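Local coordinates for protein glucosamine--fructose-6-phosphate aminotransferase [isomerizing] (Francisella tularensis subsp. tularensis, PDB 3TBF) that probably converts fructose 6-phosphate to glucosamine 6-phosphate, its sugar-isomerase half taking up ammonia released from glutamine, at residues G63-W75 with G236-K248. Residues are numbered along the deposited sequence; the frame is centred on the assembly and turned at random.
Sequences GTSYNAGMTAKYW and GLYYPIAIEGALK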
ATOM      1  N   GLY A  63      10.680  -4.007  -0.834  1.00 14.64           N
ATOM      2  CA  GLY A  63      10.757  -4.113  -2.255  1.00 14.09           C
ATOM      3  C   GLY A  63      10.004  -5.302  -2.770  1.00 15.03           C
ATOM      4  O   GLY A  63       8.909  -5.580  -2.379  1.00 14.76           O
ATOM      5  N   THR A  64      10.652  -6.046  -3.635  1.00 15.83           N
ATOM      6  CA  THR A  64      10.083  -7.200  -4.264  1.00 17.12           C
ATOM      7  C   THR A  64       9.655  -8.263  -3.263  1.00 15.54           C
ATOM      8  O   THR A  64       8.631  -8.941  -3.480  1.00 13.35           O
ATOM      9  CB  THR A  64      11.134  -7.779  -5.226  1.00 18.29           C
ATOM     10  OG1 THR A  64      11.084  -7.012  -6.425  1.00 24.93           O
ATOM     11  CG2 THR A  64      10.859  -9.183  -5.569  1.00 20.50           C
ATOM     12  N   SER A  65      10.440  -8.435  -2.202  1.00 13.01           N
ATOM     13  CA  SER A  65      10.099  -9.378  -1.155  1.00 13.25           C
ATOM     14  C   SER A  65       8.813  -8.950  -0.404  1.00 13.34           C
ATOM     15  O   SER A  65       8.002  -9.773   0.026  1.00 14.82           O
ATOM     16  CB  SER A  65      11.297  -9.527  -0.204  1.00 14.53           C
ATOM     17  OG  SER A  65      12.457 -10.064  -0.922  1.00 14.96           O
ATOM     18  N   TYR A  66       8.577  -7.656  -0.307  1.00 12.32           N
ATOM     19  CA  TYR A  66       7.351  -7.205   0.280  1.00 12.35           C
ATOM     20  C   TYR A  66       6.180  -7.508  -0.651  1.00 12.13           C
ATOM     21  O   TYR A  66       5.137  -7.975  -0.193  1.00 11.77           O
ATOM     22  CB  TYR A  66       7.452  -5.727   0.648  1.00 13.61           C
ATOM     23  CG  TYR A  66       6.181  -5.031   0.987  1.00 11.17           C
ATOM     24  CD1 TYR A  66       5.638  -5.142   2.246  1.00 10.93           C
ATOM     25  CD2 TYR A  66       5.553  -4.233   0.054  1.00 13.57           C
ATOM     26  CE1 TYR A  66       4.479  -4.485   2.576  1.00 11.26           C
ATOM     27  CE2 TYR A  66       4.392  -3.562   0.345  1.00 12.78           C
ATOM     28  CZ  TYR A  66       3.862  -3.683   1.606  1.00 14.81           C
ATOM     29  OH  TYR A  66       2.693  -3.023   1.883  1.00 19.54           O
ATOM     30  N   ASN A  67       6.359  -7.309  -1.948  1.00 11.54           N
ATOM     31  CA  ASN A  67       5.332  -7.715  -2.890  1.00 11.54           C
ATOM     32  C   ASN A  67       5.011  -9.212  -2.807  1.00 12.29           C
ATOM     33  O   ASN A  67       3.852  -9.603  -2.886  1.00 12.59           O
ATOM     34  CB  ASN A  67       5.742  -7.317  -4.286  1.00 11.88           C
ATOM     35  CG  ASN A  67       5.881  -5.819  -4.429  1.00 13.46           C
ATOM     36  OD1 ASN A  67       5.314  -5.081  -3.662  1.00 13.90           O
ATOM     37  ND2 ASN A  67       6.706  -5.372  -5.373  1.00 14.17           N
ATOM     38  N   ALA A  68       6.013 -10.050  -2.545  1.00 11.27           N
ATOM     39  CA  ALA A  68       5.713 -11.469  -2.397  1.00 11.44           C
ATOM     40  C   ALA A  68       4.859 -11.698  -1.160  1.00 11.37           C
ATOM     41  O   ALA A  68       3.887 -12.447  -1.191  1.00 11.81           O
ATOM     42  CB  ALA A  68       7.036 -12.340  -2.351  1.00 10.06           C
ATOM     43  N   GLY A  69       5.220 -11.040  -0.065  1.00 11.92           N
ATOM     44  CA  GLY A  69       4.479 -11.160   1.171  1.00 11.87           C
ATOM     45  C   GLY A  69       3.034 -10.751   1.062  1.00 13.07           C
ATOM     46  O   GLY A  69       2.143 -11.410   1.580  1.00 12.61           O
HETATM   47  N   MSE A  70       2.793  -9.641   0.391  1.00 14.84           N
HETATM   48  CA  MSE A  70       1.437  -9.221   0.099  1.00 15.81           C
HETATM   49  C   MSE A  70       0.654 -10.273  -0.677  1.00 15.81           C
HETATM   50  O   MSE A  70      -0.552 -10.472  -0.452  1.00 15.24           O
HETATM   51  CB  MSE A  70       1.468  -7.926  -0.729  1.00 17.08           C
HETATM   52  CG  MSE A  70       1.662  -6.702   0.113  1.00 19.02           C
HETATM   53 SE   MSE A  70       1.556  -5.065  -1.004  0.60 24.59          SE
HETATM   54  CE  MSE A  70      -0.369  -5.183  -1.493  1.00 22.63           C
ATOM     55  N   THR A  71       1.325 -10.962  -1.598  1.00 15.29           N
ATOM     56  CA  THR A  71       0.622 -11.980  -2.362  1.00 14.70           C
ATOM     57  C   THR A  71       0.237 -13.068  -1.374  1.00 15.37           C
ATOM     58  O   THR A  71      -0.893 -13.529  -1.314  1.00 17.14           O
ATOM     59  CB  THR A  71       1.512 -12.534  -3.450  1.00 14.59           C
ATOM     60  OG1 THR A  71       2.074 -11.460  -4.220  1.00 12.17           O
ATOM     61  CG2 THR A  71       0.751 -13.421  -4.346  1.00 13.81           C
ATOM     62  N   ALA A  72       1.185 -13.455  -0.559  1.00 14.89           N
ATOM     63  CA  ALA A  72       1.022 -14.610   0.327  1.00 14.82           C
ATOM     64  C   ALA A  72      -0.075 -14.416   1.367  1.00 15.57           C
ATOM     65  O   ALA A  72      -0.621 -15.371   1.913  1.00 16.46           O
ATOM     66  CB  ALA A  72       2.370 -14.867   1.077  1.00 12.91           C
ATOM     67  N   LYS A  73      -0.344 -13.172   1.725  1.00 15.78           N
ATOM     68  CA  LYS A  73      -1.340 -12.924   2.746  1.00 15.59           C
ATOM     69  C   LYS A  73      -2.689 -13.468   2.250  1.00 14.96           C
ATOM     70  O   LYS A  73      -3.454 -14.019   3.028  1.00 13.44           O
ATOM     71  CB  LYS A  73      -1.386 -11.439   3.087  1.00 15.56           C
ATOM     72  CG  LYS A  73      -2.728 -10.949   3.616  1.00 19.65           C
ATOM     73  CD  LYS A  73      -2.721  -9.480   4.010  1.00 21.62           C
ATOM     74  CE  LYS A  73      -3.969  -9.176   4.859  1.00 23.39           C
ATOM     75  NZ  LYS A  73      -3.812  -8.022   5.701  1.00 24.06           N
ATOM     76  N   TYR A  74      -2.971 -13.339   0.965  1.00 15.04           N
ATOM     77  CA  TYR A  74      -4.258 -13.786   0.445  1.00 16.08           C
ATOM     78  C   TYR A  74      -4.338 -15.292   0.703  1.00 17.10           C
ATOM     79  O   TYR A  74      -5.376 -15.793   1.169  1.00 18.08           O
ATOM     80  CB  TYR A  74      -4.394 -13.477  -1.044  1.00 15.54           C
ATOM     81  CG  TYR A  74      -4.678 -12.031  -1.348  1.00 17.62           C
ATOM     82  CD1 TYR A  74      -3.674 -11.087  -1.322  1.00 22.06           C
ATOM     83  CD2 TYR A  74      -5.953 -11.598  -1.710  1.00 21.44           C
ATOM     84  CE1 TYR A  74      -3.920  -9.701  -1.609  1.00 23.39           C
ATOM     85  CE2 TYR A  74      -6.213 -10.236  -2.006  1.00 23.63           C
ATOM     86  CZ  TYR A  74      -5.183  -9.292  -1.946  1.00 26.96           C
ATOM     87  OH  TYR A  74      -5.417  -7.937  -2.225  1.00 30.81           O
ATOM     88  N   TRP A  75      -3.235 -16.005   0.426  1.00 16.49           N
ATOM     89  CA  TRP A  75      -3.190 -17.485   0.512  1.00 16.58           C
ATOM     90  C   TRP A  75      -3.301 -17.900   1.981  1.00 15.91           C
ATOM     91  O   TRP A  75      -4.046 -18.808   2.308  1.00 16.35           O
ATOM     92  CB  TRP A  75      -1.857 -18.040  -0.012  1.00 16.13           C
ATOM     93  CG  TRP A  75      -1.618 -17.916  -1.436  1.00 16.38           C
ATOM     94  CD1 TRP A  75      -2.555 -17.914  -2.423  1.00 16.80           C
ATOM     95  CD2 TRP A  75      -0.339 -17.876  -2.090  1.00 14.08           C
ATOM     96  NE1 TRP A  75      -1.938 -17.852  -3.659  1.00 17.69           N
ATOM     97  CE2 TRP A  75      -0.580 -17.847  -3.481  1.00 15.61           C
ATOM     98  CE3 TRP A  75       0.968 -17.864  -1.638  1.00 13.73           C
ATOM     99  CZ2 TRP A  75       0.447 -17.792  -4.430  1.00 13.78           C
ATOM    100  CZ3 TRP A  75       2.011 -17.817  -2.593  1.00 16.14           C
ATOM    101  CH2 TRP A  75       1.730 -17.783  -3.979  1.00 14.50           C
ATOM    102  N   GLY A 236      -7.195  -8.568  -6.171  1.00 18.83           N
ATOM    103  CA  GLY A 236      -6.991  -9.766  -5.341  1.00 19.21           C
ATOM    104  C   GLY A 236      -5.515 -10.129  -5.262  1.00 19.27           C
ATOM    105  O   GLY A 236      -4.635  -9.249  -5.177  1.00 19.60           O
ATOM    106  N   LEU A 237      -5.240 -11.429  -5.302  1.00 19.46           N
ATOM    107  CA  LEU A 237      -3.895 -11.937  -5.426  1.00 18.54           C
ATOM    108  C   LEU A 237      -3.059 -11.217  -6.493  1.00 17.89           C
ATOM    109  O   LEU A 237      -1.862 -11.165  -6.361  1.00 17.13           O
ATOM    110  CB  LEU A 237      -3.963 -13.386  -5.879  1.00 20.35           C
ATOM    111  CG  LEU A 237      -4.008 -14.464  -4.816  1.00 21.53           C
ATOM    112  CD1 LEU A 237      -4.561 -15.861  -5.379  1.00 18.62           C
ATOM    113  CD2 LEU A 237      -2.585 -14.544  -4.295  1.00 20.07           C
ATOM    114  N   TYR A 238      -3.676 -10.707  -7.561  1.00 17.30           N
ATOM    115  CA  TYR A 238      -2.929 -10.234  -8.741  1.00 16.18           C
ATOM    116  C   TYR A 238      -2.606  -8.755  -8.637  1.00 16.63           C
ATOM    117  O   TYR A 238      -1.881  -8.198  -9.485  1.00 16.50           O
ATOM    118  CB  TYR A 238      -3.704 -10.575 -10.035  1.00 16.64           C
ATOM    119  CG  TYR A 238      -4.044 -12.037 -10.013  1.00 15.48           C
ATOM    120  CD1 TYR A 238      -3.123 -12.964 -10.428  1.00 19.68           C
ATOM    121  CD2 TYR A 238      -5.237 -12.502  -9.475  1.00 17.73           C
ATOM    122  CE1 TYR A 238      -3.370 -14.338 -10.311  1.00 20.48           C
ATOM    123  CE2 TYR A 238      -5.513 -13.872  -9.372  1.00 19.54           C
ATOM    124  CZ  TYR A 238      -4.561 -14.777  -9.779  1.00 20.60           C
ATOM    125  OH  TYR A 238      -4.780 -16.125  -9.677  1.00 22.50           O
ATOM    126  N   TYR A 239      -3.143  -8.110  -7.593  1.00 16.14           N
ATOM    127  CA  TYR A 239      -2.798  -6.743  -7.324  1.00 15.63           C
ATOM    128  C   TYR A 239      -1.319  -6.672  -6.994  1.00 15.11           C
ATOM    129  O   TYR A 239      -0.578  -5.989  -7.705  1.00 15.77           O
ATOM    130  CB  TYR A 239      -3.747  -6.049  -6.293  1.00 16.47           C
ATOM    131  CG  TYR A 239      -3.247  -4.716  -5.752  1.00 15.05           C
ATOM    132  CD1 TYR A 239      -2.719  -3.753  -6.599  1.00 16.51           C
ATOM    133  CD2 TYR A 239      -3.289  -4.431  -4.387  1.00 16.91           C
ATOM    134  CE1 TYR A 239      -2.213  -2.518  -6.105  1.00 18.32           C
ATOM    135  CE2 TYR A 239      -2.788  -3.201  -3.876  1.00 19.12           C
ATOM    136  CZ  TYR A 239      -2.250  -2.257  -4.748  1.00 20.85           C
ATOM    137  OH  TYR A 239      -1.774  -1.054  -4.259  1.00 23.22           O
ATOM    138  N   PRO A 240      -0.853  -7.427  -5.982  1.00 14.24           N
ATOM    139  CA  PRO A 240       0.583  -7.420  -5.715  1.00 12.57           C
ATOM    140  C   PRO A 240       1.410  -7.893  -6.895  1.00 12.47           C
ATOM    141  O   PRO A 240       2.586  -7.522  -7.031  1.00 11.65           O
ATOM    142  CB  PRO A 240       0.742  -8.375  -4.538  1.00 13.01           C
ATOM    143  CG  PRO A 240      -0.592  -8.586  -3.928  1.00 14.57           C
ATOM    144  CD  PRO A 240      -1.637  -8.153  -4.960  1.00 14.99           C
ATOM    145  N   ILE A 241       0.861  -8.774  -7.728  1.00 13.07           N
ATOM    146  CA  ILE A 241       1.599  -9.196  -8.908  1.00 12.22           C
ATOM    147  C   ILE A 241       1.745  -7.999  -9.865  1.00 12.81           C
ATOM    148  O   ILE A 241       2.813  -7.805 -10.460  1.00 12.80           O
ATOM    149  CB  ILE A 241       0.902 -10.389  -9.584  1.00 14.07           C
ATOM    150  CG1 ILE A 241       0.962 -11.630  -8.658  1.00 15.82           C
ATOM    151  CG2 ILE A 241       1.455 -10.708 -11.031  1.00  9.36           C
ATOM    152  CD1 ILE A 241       2.280 -11.957  -8.138  1.00 11.64           C
ATOM    153  N   ALA A 242       0.688  -7.190 -10.000  1.00 12.69           N
ATOM    154  CA  ALA A 242       0.760  -5.943 -10.776  1.00 13.26           C
ATOM    155  C   ALA A 242       1.780  -4.959 -10.220  1.00 12.63           C
ATOM    156  O   ALA A 242       2.537  -4.323 -10.957  1.00 11.84           O
ATOM    157  CB  ALA A 242      -0.647  -5.272 -10.885  1.00 13.49           C
ATOM    158  N   ILE A 243       1.791  -4.817  -8.906  1.00 13.70           N
ATOM    159  CA  ILE A 243       2.767  -3.958  -8.234  1.00 12.94           C
ATOM    160  C   ILE A 243       4.169  -4.433  -8.527  1.00 14.00           C
ATOM    161  O   ILE A 243       5.064  -3.621  -8.745  1.00 14.29           O
ATOM    162  CB  ILE A 243       2.607  -4.026  -6.739  1.00 14.02           C
ATOM    163  CG1 ILE A 243       1.305  -3.369  -6.295  1.00 13.69           C
ATOM    164  CG2 ILE A 243       3.793  -3.336  -6.019  1.00 13.02           C
ATOM    165  CD1 ILE A 243       1.160  -3.442  -4.805  1.00 16.99           C
ATOM    166  N   GLU A 244       4.381  -5.752  -8.550  1.00 13.75           N
ATOM    167  CA  GLU A 244       5.712  -6.261  -8.862  1.00 13.97           C
ATOM    168  C   GLU A 244       6.070  -6.016 -10.302  1.00 13.18           C
ATOM    169  O   GLU A 244       7.184  -5.648 -10.587  1.00 12.93           O
ATOM    170  CB  GLU A 244       5.828  -7.741  -8.589  1.00 14.22           C
ATOM    171  CG  GLU A 244       7.150  -8.316  -9.007  1.00 18.57           C
ATOM    172  CD  GLU A 244       8.314  -7.991  -8.087  1.00 24.44           C
ATOM    173  OE1 GLU A 244       8.176  -7.154  -7.184  1.00 31.98           O
ATOM    174  OE2 GLU A 244       9.409  -8.577  -8.274  1.00 31.78           O
ATOM    175  N   GLY A 245       5.135  -6.259 -11.220  1.00 13.72           N
ATOM    176  CA  GLY A 245       5.349  -5.862 -12.611  1.00 13.59           C
ATOM    177  C   GLY A 245       5.749  -4.393 -12.780  1.00 13.79           C
ATOM    178  O   GLY A 245       6.661  -4.070 -13.532  1.00 13.06           O
ATOM    179  N   ALA A 246       5.070  -3.494 -12.064  1.00 14.29           N
ATOM    180  CA  ALA A 246       5.361  -2.053 -12.185  1.00 14.40           C
ATOM    181  C   ALA A 246       6.708  -1.766 -11.636  1.00 14.47           C
ATOM    182  O   ALA A 246       7.416  -0.953 -12.176  1.00 15.66           O
ATOM    183  CB  ALA A 246       4.292  -1.179 -11.478  1.00 13.56           C
ATOM    184  N   LEU A 247       7.059  -2.415 -10.543  1.00 14.87           N
ATOM    185  CA  LEU A 247       8.367  -2.233  -9.956  1.00 14.84           C
ATOM    186  C   LEU A 247       9.439  -2.636 -10.936  1.00 15.85           C
ATOM    187  O   LEU A 247      10.426  -1.939 -11.070  1.00 15.24           O
ATOM    188  CB  LEU A 247       8.488  -3.072  -8.685  1.00 14.60           C
ATOM    189  CG  LEU A 247       9.860  -3.107  -8.023  1.00 15.84           C
ATOM    190  CD1 LEU A 247      10.173  -1.624  -7.598  1.00 15.95           C
ATOM    191  CD2 LEU A 247       9.886  -4.098  -6.836  1.00 14.57           C
ATOM    192  N   LYS A 248       9.283  -3.765 -11.631  1.00 17.01           N
ATOM    193  CA  LYS A 248      10.350  -4.151 -12.607  1.00 18.11           C
ATOM    194  C   LYS A 248      10.464  -3.107 -13.727  1.00 17.78           C
ATOM    195  O   LYS A 248      11.564  -2.731 -14.109  1.00 17.54           O
ATOM    196  CB  LYS A 248      10.176  -5.506 -13.273  1.00 18.58           C
ATOM    197  CG  LYS A 248       9.906  -6.732 -12.402  1.00 22.13           C
ATOM    198  CD  LYS A 248      11.067  -7.196 -11.592  1.00 23.62           C
ATOM    199  CE  LYS A 248      11.227  -6.432 -10.280  1.00 23.47           C
ATOM    200  NZ  LYS A 248      11.640  -7.386  -9.171  1.00 23.85           N
TER
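Asn-67 reaches across to Glu-244 with its amide nitrogen: ND2 donates to OE1 over 2.9 Å, almost straight at 174°. The carboxylate oxygen lies in the amide plane and is met nearly along its C-O axis, although the two flat groups stand 79° apart. Glu-244 arrives there because its chain, extended at chi1, turns at chi2. Lys-248 clamps the other oxygen in a salt bridge, NZ standing 2.7 Å from OE2 and above the carboxylate plane, and the same NZ donates to Thr-64 OG1 at 2.8 Å. Ser-163 O accepts from this ammonium as well, while Phe-167 packs on Thr-64 and Glu-244.

Segments 63-75 and 238-248 run antiparallel, 169° between their N-to-C directions, axes 8.3 Å apart at closest approach. Each follows the first strand of its own five-stranded parallel sheet, and together they join the two SIS domains of the isomerase half. Packing is knobs-into-holes: Asn-67 sits among Pro-240, Ile-243, Glu-244 and Leu-247, and Pro-240 among Asn-67, Met-70, Thr-71 and Tyr-74. Thr-71 turns OG1 back to Asn-67 O, while its CG2 meets Leu-237 CD2 at 3.5 Å. Met-70, a selenomethionine, kinks at chi3 and brings CE against both Tyr-239 CE2 (3.9 Å) and Ile-243 CD1, which lies over one face of the Tyr-239 ring.

Towards the other end, the Tyr-74 ring lies with one face against the Gly-236–Leu-237 peptide, Gly-236 C being 3.3 Å from Tyr-74 CE2. Glu-91 of the second subunit accepts from both Tyr-74 OH and Gly-236 N, tying this end to the dimer interface.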